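Local structure of dual function macrocyclase-peptidase POPB (Galerina marginata, 5N4B) at residues 25-30 and 629-634; 541-546 and 621-626; 583-588 and 599-604; 607-612 and 635-640. The protein cleaves peptides after proline and also joins peptide ends into rings, acting as a dual peptidase and macrocyclase in the biosynthesis of the amanitin toxins. The protein carries 1 engineered substitution. All blocks are in the same frame, centred on the assembly; numbering follows the deposited sequence.

Contact 1. Residues 25-30 and 629-634; sequences QSASKG and IPEEFD
Ser26, Ala27 and Ser28 form the end of a two-stranded antiparallel β-hairpin, and Asp634 of helix 630-636 in the catalytic domain meets that turn with its carboxylate. The acceptors for the backbone N-H groups of Ala27 and Ser28 thus come from a helix some 600 residues further along the chain.

The polar contacts centre on Asp634. Its OD2 takes the N-H of Ser28 at 2.9 Å on the syn lone pair, the side that faces OD1. Ser28 OG lies close to the same oxygen, but any bond there is weak and its proton may serve another acceptor. The backbone adds one bond of its own: Ala27 N gives its proton to Pro630 O at 3.2 Å, and the side chain of Asp634 reaches the turn one helical turn further on.

Packing fills in the flanks. Pro630 lies against the strand end, its CA directed at Gln25 O at 3.2 Å in a CA-H...O contact and its CB 4.1 Å from Ala27 CB. The Phe633 ring approaches Ser26 CB obliquely with CD1 and also stacks with Tyr637, while Glu631 brings OE2 within 3.7 Å of Ala27 CB.

The hydroxyl of Ser26, with OG anti to the backbone N (chi1 162°), works in two directions. It accepts the N-H of Lys29 at 2.9 Å, an ST motif that stiffens the turn, and it donates to Asp634 OD1 over a modelled 2.4 Å, a value so short that the exact length is doubtful.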
loop_
_atom_site.group_PDB
_atom_site.type_symbol
_atom_site.label_atom_id
_atom_site.label_comp_id
_atom_site.label_asym_id
_atom_site.label_seq_id
_atom_site.Cartn_x
_atom_site.Cartn_y
_atom_site.Cartn_z
ATOM N N GLN A 25 -26.043 -19.319 9.559
ATOM C CA GLN A 25 -26.943 -19.949 8.593
ATOM C C GLN A 25 -26.200 -20.305 7.315
ATOM O O GLN A 25 -25.577 -19.435 6.692
ATOM C CB GLN A 25 -28.127 -19.048 8.259
ATOM C CG GLN A 25 -28.960 -18.622 9.440
ATOM C CD GLN A 25 -29.482 -19.807 10.253
ATOM O OE1 GLN A 25 -29.486 -19.761 11.492
ATOM N NE2 GLN A 25 -29.899 -20.876 9.566
ATOM N N SER A 26 -26.271 -21.580 6.925
ATOM C CA SER A 26 -25.702 -22.117 5.695
ATOM C C SER A 26 -26.812 -22.451 4.712
ATOM O O SER A 26 -27.817 -23.068 5.079
ATOM C CB SER A 26 -24.954 -23.402 6.023
ATOM O OG SER A 26 -24.718 -24.207 4.912
ATOM N N ALA A 27 -26.633 -22.093 3.447
ATOM C CA ALA A 27 -27.665 -22.454 2.489
ATOM C C ALA A 27 -27.761 -23.960 2.345
ATOM O O ALA A 27 -28.877 -24.506 2.280
ATOM C CB ALA A 27 -27.412 -21.769 1.151
ATOM N N SER A 28 -26.630 -24.659 2.328
ATOM C CA SER A 28 -26.650 -26.103 2.115
ATOM C C SER A 28 -26.921 -26.897 3.386
ATOM O O SER A 28 -27.518 -27.976 3.298
ATOM C CB SER A 28 -25.355 -26.599 1.493
ATOM O OG SER A 28 -24.259 -26.313 2.326
ATOM N N LYS A 29 -26.536 -26.406 4.566
ATOM C CA LYS A 29 -26.606 -27.196 5.795
ATOM C C LYS A 29 -27.565 -26.644 6.835
ATOM O O LYS A 29 -27.741 -27.274 7.889
ATOM C CB LYS A 29 -25.219 -27.320 6.440
ATOM C CG LYS A 29 -24.127 -27.955 5.578
ATOM C CD LYS A 29 -24.480 -29.355 5.092
ATOM C CE LYS A 29 -23.241 -30.245 5.011
ATOM N NZ LYS A 29 -23.607 -31.684 5.222
ATOM N N GLY A 30 -28.182 -25.490 6.608
ATOM C CA GLY A 30 -29.013 -24.897 7.641
ATOM C C GLY A 30 -28.168 -24.324 8.775
ATOM O O GLY A 30 -27.113 -23.725 8.545
ATOM N N ILE A 629 -24.746 -14.008 4.951
ATOM C CA ILE A 629 -25.600 -14.424 3.843
ATOM C C ILE A 629 -25.391 -15.923 3.647
ATOM O O ILE A 629 -24.259 -16.344 3.362
ATOM C CB ILE A 629 -25.280 -13.643 2.565
ATOM C CG1 ILE A 629 -25.556 -12.160 2.826
ATOM C CG2 ILE A 629 -26.079 -14.157 1.388
ATOM C CD1 ILE A 629 -25.311 -11.230 1.680
ATOM N N PRO A 630 -26.428 -16.746 3.772
ATOM C CA PRO A 630 -26.207 -18.205 3.775
ATOM C C PRO A 630 -25.451 -18.777 2.598
ATOM O O PRO A 630 -24.642 -19.715 2.772
ATOM C CB PRO A 630 -27.641 -18.766 3.868
ATOM C CG PRO A 630 -28.391 -17.704 4.628
ATOM C CD PRO A 630 -27.809 -16.393 4.164
ATOM N N GLU A 631 -25.718 -18.268 1.391
ATOM C CA GLU A 631 -25.026 -18.750 0.200
ATOM C C GLU A 631 -23.536 -18.383 0.229
ATOM O O GLU A 631 -22.702 -19.061 -0.399
ATOM C CB GLU A 631 -25.697 -18.154 -1.049
ATOM C CG GLU A 631 -27.127 -18.637 -1.314
ATOM C CD GLU A 631 -28.189 -18.087 -0.338
ATOM O OE1 GLU A 631 -28.025 -16.967 0.219
ATOM O OE2 GLU A 631 -29.214 -18.793 -0.146
ATOM N N GLU A 632 -23.205 -17.292 0.900
ATOM C CA GLU A 632 -21.840 -16.803 0.906
ATOM C C GLU A 632 -21.056 -17.436 2.047
ATOM O O GLU A 632 -19.896 -17.856 1.860
ATOM C CB GLU A 632 -21.867 -15.281 0.939
ATOM C CG GLU A 632 -22.607 -14.692 -0.297
ATOM C CD GLU A 632 -22.656 -13.200 -0.401
ATOM O OE1 GLU A 632 -22.008 -12.494 0.381
ATOM O OE2 GLU A 632 -23.370 -12.713 -1.337
ATOM N N PHE A 633 -21.704 -17.593 3.219
ATOM C CA PHE A 633 -21.159 -18.434 4.281
ATOM C C PHE A 633 -20.636 -19.752 3.710
ATOM O O PHE A 633 -19.569 -20.246 4.083
ATOM C CB PHE A 633 -22.212 -18.686 5.371
ATOM C CG PHE A 633 -21.734 -19.596 6.448
ATOM C CD1 PHE A 633 -21.896 -20.974 6.333
ATOM C CD2 PHE A 633 -21.089 -19.115 7.575
ATOM C CE1 PHE A 633 -21.446 -21.816 7.308
ATOM C CE2 PHE A 633 -20.627 -20.002 8.564
ATOM C CZ PHE A 633 -20.797 -21.317 8.410
ATOM N N ASP A 634 -21.370 -20.346 2.779
ATOM C CA ASP A 634 -21.001 -21.672 2.301
ATOM C C ASP A 634 -19.681 -21.722 1.549
ATOM O O ASP A 634 -19.045 -22.781 1.510
ATOM C CB ASP A 634 -22.114 -22.276 1.456
ATOM C CG ASP A 634 -23.247 -22.794 2.294
ATOM O OD1 ASP A 634 -23.194 -22.876 3.546
ATOM O OD2 ASP A 634 -24.255 -23.136 1.650
#

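Contact 2. Residues 541-546 and 621-626; sequences GGRRET and ISEYGN
The guanidinium of Arg544 presents an edge to the carbonyl of Ile621: NH1 donates to Ile621 O at 3.0 Å, and that oxygen lies only 10° out of the guanidinium plane. Gly625 CA and Ser622 CA approach the same flat group obliquely. On the other flat group, the ring of Tyr624, one face is occupied by Glu623 CB, offset toward the rim.

Ile621 O is gripped twice, since Gly625 N, just past the last helical residue, also donates to it. The two N-H groups arrive from opposite faces of the carbonyl plane, so neither displaces the other. Arg544 CD lies 3.2 Å from Ser622 O; beyond it the chain bends at chi3 (56°), which turns the guanidinium toward Ile621 O.

The target is the short helix 621-624 of the α/β-hydrolase domain, and Gly625, with positive phi, is where the chain turns out of it. The side chain of Tyr624 lies about 7 Å from that of Ala578, the engineered residue that stands in the place of the catalytic serine. Further partners hold the polar ends: Arg544 NH2 forms a salt bridge with Glu632, Arg543 NH1 another with Glu536, and Tyr624 OH bonds to Asn579. The carboxylate of Glu623 bonds to His539, to Lys547 and to the backbone N of Phe500.

Backbone bonds continue the junction. Arg544 N donates to Glu623 O at 2.8 Å, nearly straight at 164°. Water 1 gives one proton to Arg544 O and the other to Tyr624 O, bridging the two carbonyls. Arg543 contributes mainly its aliphatic part, CG lying 3.5 Å from Ser622 O.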
loop_
_atom_site.group_PDB
_atom_site.type_symbol
_atom_site.label_atom_id
_atom_site.label_comp_id
_atom_site.label_asym_id
_atom_site.label_seq_id
_atom_site.Cartn_x
_atom_site.Cartn_y
_atom_site.Cartn_z
ATOM N N GLY A 541 -11.308 -13.136 -10.829
ATOM C CA GLY A 541 -10.857 -14.502 -10.792
ATOM C C GLY A 541 -10.397 -14.989 -9.435
ATOM O O GLY A 541 -10.153 -16.187 -9.300
ATOM N N GLY A 542 -10.259 -14.083 -8.491
ATOM C CA GLY A 542 -9.916 -14.454 -7.136
ATOM C C GLY A 542 -10.596 -13.565 -6.132
ATOM O O GLY A 542 -9.944 -12.821 -5.421
ATOM N N ARG A 543 -11.925 -13.629 -6.076
ATOM C CA ARG A 543 -12.723 -12.701 -5.299
ATOM C C ARG A 543 -14.049 -13.363 -4.933
ATOM O O ARG A 543 -14.649 -14.027 -5.767
ATOM C CB ARG A 543 -13.012 -11.484 -6.216
ATOM C CG ARG A 543 -13.714 -10.329 -5.601
ATOM C CD ARG A 543 -13.774 -9.098 -6.538
ATOM N NE ARG A 543 -14.691 -9.291 -7.666
ATOM C CZ ARG A 543 -14.617 -8.678 -8.854
ATOM N NH1 ARG A 543 -13.635 -7.799 -9.160
ATOM N NH2 ARG A 543 -15.556 -8.965 -9.752
ATOM N N ARG A 544 -14.510 -13.169 -3.700
ATOM C CA ARG A 544 -15.813 -13.687 -3.296
ATOM C C ARG A 544 -15.882 -15.184 -3.586
ATOM O O ARG A 544 -15.070 -15.948 -3.065
ATOM C CB ARG A 544 -16.969 -12.845 -3.891
ATOM C CG ARG A 544 -17.007 -11.430 -3.264
ATOM C CD ARG A 544 -17.986 -10.464 -3.932
ATOM N NE ARG A 544 -19.328 -10.998 -3.940
ATOM C CZ ARG A 544 -20.195 -10.829 -2.944
ATOM N NH1 ARG A 544 -19.869 -10.151 -1.848
ATOM N NH2 ARG A 544 -21.405 -11.352 -3.056
ATOM N N GLU A 545 -16.822 -15.650 -4.405
ATOM C CA GLU A 545 -16.925 -17.093 -4.582
ATOM C C GLU A 545 -15.724 -17.737 -5.273
ATOM O O GLU A 545 -15.602 -18.969 -5.201
ATOM C CB GLU A 545 -18.223 -17.468 -5.301
ATOM C CG GLU A 545 -18.255 -17.141 -6.765
ATOM C CD GLU A 545 -18.757 -15.742 -7.086
ATOM O OE1 GLU A 545 -18.809 -14.851 -6.198
ATOM O OE2 GLU A 545 -19.127 -15.542 -8.274
ATOM N N THR A 546 -14.871 -16.972 -5.950
ATOM C CA THR A 546 -13.672 -17.522 -6.569
ATOM C C THR A 546 -12.399 -17.268 -5.761
ATOM O O THR A 546 -11.298 -17.481 -6.277
ATOM C CB THR A 546 -13.459 -16.929 -7.969
ATOM O OG1 THR A 546 -13.239 -15.537 -7.863
ATOM C CG2 THR A 546 -14.646 -17.182 -8.927
ATOM N N ILE A 621 -16.353 -7.029 2.370
ATOM C CA ILE A 621 -17.377 -7.925 1.855
ATOM C C ILE A 621 -17.310 -8.021 0.335
ATOM O O ILE A 621 -17.583 -9.087 -0.230
ATOM C CB ILE A 621 -18.748 -7.483 2.372
ATOM C CG1 ILE A 621 -18.841 -7.827 3.864
ATOM C CG2 ILE A 621 -19.846 -8.158 1.599
ATOM C CD1 ILE A 621 -20.071 -7.189 4.545
ATOM N N SER A 622 -16.919 -6.945 -0.355
ATOM C CA SER A 622 -16.779 -7.029 -1.806
ATOM C C SER A 622 -15.635 -7.943 -2.219
ATOM O O SER A 622 -15.590 -8.371 -3.378
ATOM C CB SER A 622 -16.577 -5.639 -2.386
ATOM O OG SER A 622 -15.474 -5.015 -1.814
ATOM N N GLU A 623 -14.705 -8.244 -1.314
ATOM C CA GLU A 623 -13.580 -9.124 -1.556
ATOM C C GLU A 623 -13.793 -10.559 -1.113
ATOM O O GLU A 623 -13.371 -11.483 -1.809
ATOM C CB GLU A 623 -12.321 -8.608 -0.858
ATOM C CG GLU A 623 -11.040 -9.289 -1.307
ATOM C CD GLU A 623 -10.592 -8.949 -2.753
ATOM O OE1 GLU A 623 -11.167 -8.018 -3.339
ATOM O OE2 GLU A 623 -9.682 -9.651 -3.278
ATOM N N TYR A 624 -14.427 -10.772 0.032
ATOM C CA TYR A 624 -14.537 -12.090 0.657
ATOM C C TYR A 624 -15.949 -12.668 0.641
ATOM O O TYR A 624 -16.090 -13.881 0.861
ATOM C CB TYR A 624 -14.063 -12.004 2.111
ATOM C CG TYR A 624 -12.665 -11.475 2.323
ATOM C CD1 TYR A 624 -11.641 -11.909 1.540
ATOM C CD2 TYR A 624 -12.390 -10.565 3.324
ATOM C CE1 TYR A 624 -10.352 -11.432 1.711
ATOM C CE2 TYR A 624 -11.117 -10.080 3.515
ATOM C CZ TYR A 624 -10.101 -10.526 2.695
ATOM O OH TYR A 624 -8.880 -9.978 2.958
ATOM N N GLY A 625 -16.978 -11.853 0.431
ATOM C CA GLY A 625 -18.339 -12.273 0.697
ATOM C C GLY A 625 -18.798 -11.855 2.088
ATOM O O GLY A 625 -18.034 -11.372 2.929
ATOM N N ASN A 626 -20.083 -12.093 2.344
ATOM C CA ASN A 626 -20.719 -11.702 3.591
ATOM C C ASN A 626 -21.049 -12.958 4.398
ATOM O O ASN A 626 -21.929 -13.735 3.994
ATOM C CB ASN A 626 -21.989 -10.907 3.304
ATOM C CG ASN A 626 -22.587 -10.304 4.548
ATOM O OD1 ASN A 626 -22.367 -10.784 5.682
ATOM N ND2 ASN A 626 -23.375 -9.250 4.352
HETATM O O HOH W 1 -14.322 -15.768 -0.301
#

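Contact 3. Residues 583-588 and 599-604; sequences LVMGSI and AVPEGG
Val584 and Pro601 cross at about a right angle, the valine reaching with CG1 onto the flank of the pyrrolidine ring, 3.8 Å from Pro601 CB. Met585 crosses the same ring, also at roughly 90°, and lays CG on Pro601 CB at 3.7 Å. Two side chains from neighbouring helix positions thus share one proline. With CG1 anti to the backbone N (chi1 169°), Val584 also touches Ala599 CB at 3.9 Å, and Ile588, one turn further along the helix, meets that methyl with CG2 at 3.7 Å. Beyond the proline, Met585 bends at chi3, and its terminal methyl CE comes to 3.6 Å from Gly604 CA, where no side chain stands in the way.

The axes of 583-588 and 599-602 come to 7.8 Å, with 141° between their N-to-C directions, nearer antiparallel than parallel. Both belong to a β-α-β unit of the α/β-hydrolase fold, whose helix begins just after Ala578, the engineered residue at the nucleophile position. Glu602, on the strand's other face, hydrogen-bonds the bound peptide.

No hydrogen bond crosses between the segments, so the hold is purely apolar and depends on the close fit of buried methyl and methylene groups.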
loop_
_atom_site.group_PDB
_atom_site.type_symbol
_atom_site.label_atom_id
_atom_site.label_comp_id
_atom_site.label_asym_id
_atom_site.label_seq_id
_atom_site.Cartn_x
_atom_site.Cartn_y
_atom_site.Cartn_z
ATOM N N LEU A 583 -3.433 -14.851 2.966
ATOM C CA LEU A 583 -2.912 -15.748 1.948
ATOM C C LEU A 583 -1.973 -16.775 2.561
ATOM O O LEU A 583 -2.083 -17.978 2.282
ATOM C CB LEU A 583 -2.234 -14.927 0.859
ATOM C CG LEU A 583 -1.560 -15.726 -0.243
ATOM C CD1 LEU A 583 -2.587 -16.446 -1.102
ATOM C CD2 LEU A 583 -0.707 -14.807 -1.094
ATOM N N VAL A 584 -1.027 -16.320 3.374
ATOM C CA VAL A 584 -0.074 -17.230 4.017
ATOM C C VAL A 584 -0.766 -18.214 4.956
ATOM O O VAL A 584 -0.499 -19.419 4.915
ATOM C CB VAL A 584 1.038 -16.441 4.704
ATOM C CG1 VAL A 584 1.888 -17.312 5.589
ATOM C CG2 VAL A 584 1.890 -15.793 3.668
ATOM N N MET A 585 -1.646 -17.715 5.814
ATOM C CA MET A 585 -2.294 -18.562 6.829
ATOM C C MET A 585 -3.201 -19.583 6.175
ATOM O O MET A 585 -3.159 -20.764 6.526
ATOM C CB MET A 585 -3.060 -17.689 7.832
ATOM C CG MET A 585 -2.082 -16.932 8.743
ATOM S SD MET A 585 -2.802 -16.020 10.123
ATOM C CE MET A 585 -3.103 -14.430 9.357
ATOM N N GLY A 586 -3.989 -19.178 5.173
ATOM C CA GLY A 586 -4.787 -20.154 4.452
ATOM C C GLY A 586 -3.969 -21.134 3.632
ATOM O O GLY A 586 -4.343 -22.309 3.497
ATOM N N SER A 587 -2.848 -20.683 3.078
ATOM C CA SER A 587 -2.025 -21.572 2.285
ATOM C C SER A 587 -1.441 -22.679 3.137
ATOM O O SER A 587 -1.344 -23.810 2.671
ATOM C CB SER A 587 -0.926 -20.802 1.574
ATOM O OG SER A 587 -1.451 -19.987 0.501
ATOM N N ILE A 588 -1.004 -22.381 4.363
ATOM C CA ILE A 588 -0.391 -23.445 5.169
ATOM C C ILE A 588 -1.440 -24.438 5.633
ATOM O O ILE A 588 -1.138 -25.622 5.762
ATOM C CB ILE A 588 0.500 -22.957 6.331
ATOM C CG1 ILE A 588 -0.274 -22.272 7.429
ATOM C CG2 ILE A 588 1.638 -22.067 5.823
ATOM C CD1 ILE A 588 0.620 -21.871 8.603
ATOM N N ALA A 599 6.788 -20.076 7.156
ATOM C CA ALA A 599 5.686 -19.176 6.870
ATOM C C ALA A 599 5.723 -17.976 7.796
ATOM O O ALA A 599 5.850 -18.131 9.014
ATOM C CB ALA A 599 4.346 -19.909 7.018
ATOM N N VAL A 600 5.597 -16.776 7.226
ATOM C CA VAL A 600 5.624 -15.510 7.989
ATOM C C VAL A 600 4.436 -14.659 7.544
ATOM O O VAL A 600 4.553 -13.859 6.597
ATOM C CB VAL A 600 6.965 -14.767 7.898
ATOM C CG1 VAL A 600 6.857 -13.467 8.709
ATOM C CG2 VAL A 600 8.045 -15.643 8.425
ATOM N N PRO A 601 3.252 -14.828 8.163
ATOM C CA PRO A 601 2.113 -13.935 7.896
ATOM C C PRO A 601 2.195 -12.705 8.768
ATOM O O PRO A 601 2.361 -12.832 9.989
ATOM C CB PRO A 601 0.906 -14.808 8.241
ATOM C CG PRO A 601 1.441 -15.724 9.319
ATOM C CD PRO A 601 2.904 -15.918 9.095
ATOM N N GLU A 602 2.059 -11.526 8.175
ATOM C CA GLU A 602 2.202 -10.239 8.881
ATOM C C GLU A 602 0.854 -9.515 8.905
ATOM O O GLU A 602 0.283 -9.223 7.863
ATOM C CB GLU A 602 3.256 -9.362 8.214
ATOM C CG GLU A 602 4.608 -10.017 8.118
ATOM C CD GLU A 602 5.647 -9.136 7.415
ATOM O OE1 GLU A 602 5.558 -7.877 7.532
ATOM O OE2 GLU A 602 6.585 -9.653 6.810
ATOM N N GLY A 603 0.349 -9.206 10.087
ATOM C CA GLY A 603 -0.904 -8.465 10.183
ATOM C C GLY A 603 -2.036 -9.004 9.342
ATOM O O GLY A 603 -2.776 -8.224 8.715
ATOM N N GLY A 604 -2.197 -10.322 9.321
ATOM C CA GLY A 604 -3.106 -10.963 8.398
ATOM C C GLY A 604 -4.526 -11.118 8.897
ATOM O O GLY A 604 -4.807 -11.233 10.102
#

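Contact 4. Residues 607-612 and 635-640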
loop_
_atom_site.group_PDB
_atom_site.type_symbol
_atom_site.label_atom_id
_atom_site.label_comp_id
_atom_site.label_asym_id
_atom_site.label_seq_id
_atom_site.Cartn_x
_atom_site.Cartn_y
_atom_site.Cartn_z
ATOM N N ASP A 607 -9.829 -14.736 10.609
ATOM C CA ASP A 607 -11.189 -15.106 11.009
ATOM C C ASP A 607 -12.095 -14.529 9.925
ATOM O O ASP A 607 -12.505 -13.369 9.974
ATOM C CB ASP A 607 -11.518 -14.600 12.397
ATOM C CG ASP A 607 -12.906 -15.005 12.829
ATOM O OD1 ASP A 607 -13.740 -15.371 11.970
ATOM O OD2 ASP A 607 -13.186 -14.930 14.052
ATOM N N LEU A 608 -12.374 -15.329 8.897
ATOM C CA LEU A 608 -13.194 -14.848 7.789
ATOM C C LEU A 608 -14.693 -14.931 8.086
ATOM O O LEU A 608 -15.498 -14.520 7.239
ATOM C CB LEU A 608 -12.901 -15.602 6.500
ATOM C CG LEU A 608 -11.687 -15.256 5.707
ATOM C CD1 LEU A 608 -11.709 -16.055 4.406
ATOM C CD2 LEU A 608 -11.614 -13.779 5.371
ATOM N N LEU A 609 -15.085 -15.435 9.261
ATOM C CA LEU A 609 -16.479 -15.364 9.675
ATOM C C LEU A 609 -16.824 -14.083 10.411
ATOM O O LEU A 609 -17.991 -13.692 10.406
ATOM C CB LEU A 609 -16.891 -16.568 10.531
ATOM C CG LEU A 609 -16.809 -17.913 9.837
ATOM C CD1 LEU A 609 -17.245 -18.999 10.778
ATOM C CD2 LEU A 609 -17.621 -17.935 8.584
ATOM N N LYS A 610 -15.836 -13.385 10.983
ATOM C CA LYS A 610 -16.106 -12.191 11.788
ATOM C C LYS A 610 -15.362 -10.944 11.304
ATOM O O LYS A 610 -15.460 -9.902 11.953
ATOM C CB LYS A 610 -15.795 -12.457 13.277
ATOM C CG LYS A 610 -16.641 -13.563 13.952
ATOM C CD LYS A 610 -16.409 -13.666 15.511
ATOM C CE LYS A 610 -16.913 -12.446 16.253
ATOM N NZ LYS A 610 -16.840 -12.605 17.763
ATOM N N PHE A 611 -14.662 -10.997 10.177
ATOM C CA PHE A 611 -13.836 -9.863 9.766
ATOM C C PHE A 611 -14.659 -8.585 9.620
ATOM O O PHE A 611 -14.134 -7.485 9.818
ATOM C CB PHE A 611 -13.127 -10.165 8.428
ATOM C CG PHE A 611 -14.080 -10.229 7.227
ATOM C CD1 PHE A 611 -14.438 -9.087 6.557
ATOM C CD2 PHE A 611 -14.644 -11.428 6.816
ATOM C CE1 PHE A 611 -15.352 -9.106 5.503
ATOM C CE2 PHE A 611 -15.560 -11.457 5.792
ATOM C CZ PHE A 611 -15.900 -10.302 5.102
ATOM N N HIS A 612 -15.932 -8.705 9.239
ATOM C CA HIS A 612 -16.767 -7.548 8.968
ATOM C C HIS A 612 -17.305 -6.892 10.223
ATOM O O HIS A 612 -17.972 -5.856 10.103
ATOM C CB HIS A 612 -17.897 -7.925 8.022
ATOM C CG HIS A 612 -18.813 -8.958 8.561
ATOM N ND1 HIS A 612 -18.364 -10.141 9.104
ATOM C CD2 HIS A 612 -20.167 -9.014 8.595
ATOM C CE1 HIS A 612 -19.398 -10.861 9.508
ATOM N NE2 HIS A 612 -20.503 -10.205 9.197
ATOM N N TYR A 635 -19.245 -20.639 0.903
ATOM C CA TYR A 635 -17.910 -20.630 0.317
ATOM C C TYR A 635 -16.860 -19.980 1.212
ATOM O O TYR A 635 -15.672 -20.266 1.050
ATOM C CB TYR A 635 -17.911 -20.022 -1.090
ATOM C CG TYR A 635 -18.356 -18.591 -1.253
ATOM C CD1 TYR A 635 -17.575 -17.527 -0.840
ATOM C CD2 TYR A 635 -19.525 -18.287 -1.925
ATOM C CE1 TYR A 635 -17.988 -16.209 -1.039
ATOM C CE2 TYR A 635 -19.919 -16.982 -2.162
ATOM C CZ TYR A 635 -19.136 -15.927 -1.721
ATOM O OH TYR A 635 -19.517 -14.607 -1.945
ATOM N N ILE A 636 -17.280 -19.165 2.182
ATOM C CA ILE A 636 -16.345 -18.544 3.130
ATOM C C ILE A 636 -15.857 -19.530 4.183
ATOM O O ILE A 636 -14.656 -19.614 4.489
ATOM C CB ILE A 636 -16.997 -17.327 3.806
ATOM C CG1 ILE A 636 -17.282 -16.245 2.795
ATOM C CG2 ILE A 636 -16.112 -16.777 4.913
ATOM C CD1 ILE A 636 -18.267 -15.145 3.321
ATOM N N TYR A 637 -16.788 -20.231 4.815
ATOM C CA TYR A 637 -16.435 -21.102 5.929
ATOM C C TYR A 637 -15.364 -22.112 5.597
ATOM O O TYR A 637 -14.444 -22.286 6.419
ATOM C CB TYR A 637 -17.727 -21.774 6.416
ATOM C CG TYR A 637 -17.634 -22.602 7.664
ATOM C CD1 TYR A 637 -16.939 -22.176 8.776
ATOM C CD2 TYR A 637 -18.334 -23.804 7.753
ATOM C CE1 TYR A 637 -16.909 -22.924 9.951
ATOM C CE2 TYR A 637 -18.303 -24.564 8.945
ATOM C CZ TYR A 637 -17.579 -24.101 10.012
ATOM O OH TYR A 637 -17.539 -24.820 11.189
ATOM N N PRO A 638 -15.373 -22.780 4.442
ATOM C CA PRO A 638 -14.286 -23.741 4.150
ATOM C C PRO A 638 -12.936 -23.106 3.859
ATOM O O PRO A 638 -11.950 -23.837 3.791
ATOM C CB PRO A 638 -14.795 -24.501 2.917
ATOM C CG PRO A 638 -16.202 -24.047 2.717
ATOM C CD PRO A 638 -16.450 -22.809 3.445
ATOM N N LEU A 639 -12.881 -21.798 3.643
ATOM C CA LEU A 639 -11.640 -21.093 3.397
ATOM C C LEU A 639 -11.078 -20.413 4.640
ATOM O O LEU A 639 -9.891 -20.072 4.662
ATOM C CB LEU A 639 -11.888 -20.028 2.323
ATOM C CG LEU A 639 -10.685 -19.428 1.648
ATOM C CD1 LEU A 639 -9.936 -20.549 0.919
ATOM C CD2 LEU A 639 -11.206 -18.383 0.660
ATOM N N SER A 640 -11.886 -20.139 5.645
ATOM C CA SER A 640 -11.453 -19.300 6.773
ATOM C C SER A 640 -10.352 -19.994 7.554
ATOM O O SER A 640 -10.610 -21.071 8.104
ATOM C CB SER A 640 -12.626 -19.157 7.695
ATOM O OG SER A 640 -12.273 -18.351 8.789
#
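Ile636 CG2 sits at the apolar centre, between Leu608 CB at 3.8 Å and Leu609 CD2 at 4.1 Å. Because CG2 is anti to the backbone N, it projects into the notch where these two leucines diverge. Leu609 then forks around it: while CD2 faces the isoleucine, CD1 crosses the Tyr637 ring obliquely, 3.8 Å from CD1 of that residue. Both Leu609 and Tyr637 also rest on Val34 of strand 30-35, so the N-terminal hairpin closes this flank.

Toward the polar edge, Leu608 O is buried against Ile636 CG2 at 3.3 Å and has no hydrogen-bonding partner in the model. The backbone N-H of Leu608 donates to Ser640 OG at 3.0 Å with an angle of 152°. That hydroxyl also bonds to His643. Further out, Asp607 OD1 receives weak bonds from Leu609 N and Lys610 N, as in an Asx turn, while OD2 forms a salt bridge with Lys672.

Together the pieces join two parts of the long excursion between strands 598-602 and 653-659, of the kind that the α/β-hydrolase fold commonly accommodates beyond the ends of its parallel strands.

Contacts 1, 2 and 4 form a touching cluster in which their centres lie 11 to 15 Å apart, with helix 630-636 as the common element of contacts 1 and 4. Contact 2 is tied to contact 1 through Glu632, whose OE1 takes the backbone N-H of Asn626, and it packs on contact 4 through Tyr635 and Ile636. Contact 3 lies deeper, on the central sheet, about 26 Å from contact 1 between centres, yet its strand leads directly into the loop of contact 4. Along the chain, contacts 2 and 3 are nested inside contact 1, while contact 4 crosses contacts 1 and 2. The chain's N-terminal hairpin is thereby fastened to the outer part of the hydrolase domain, away from the catalytic residues.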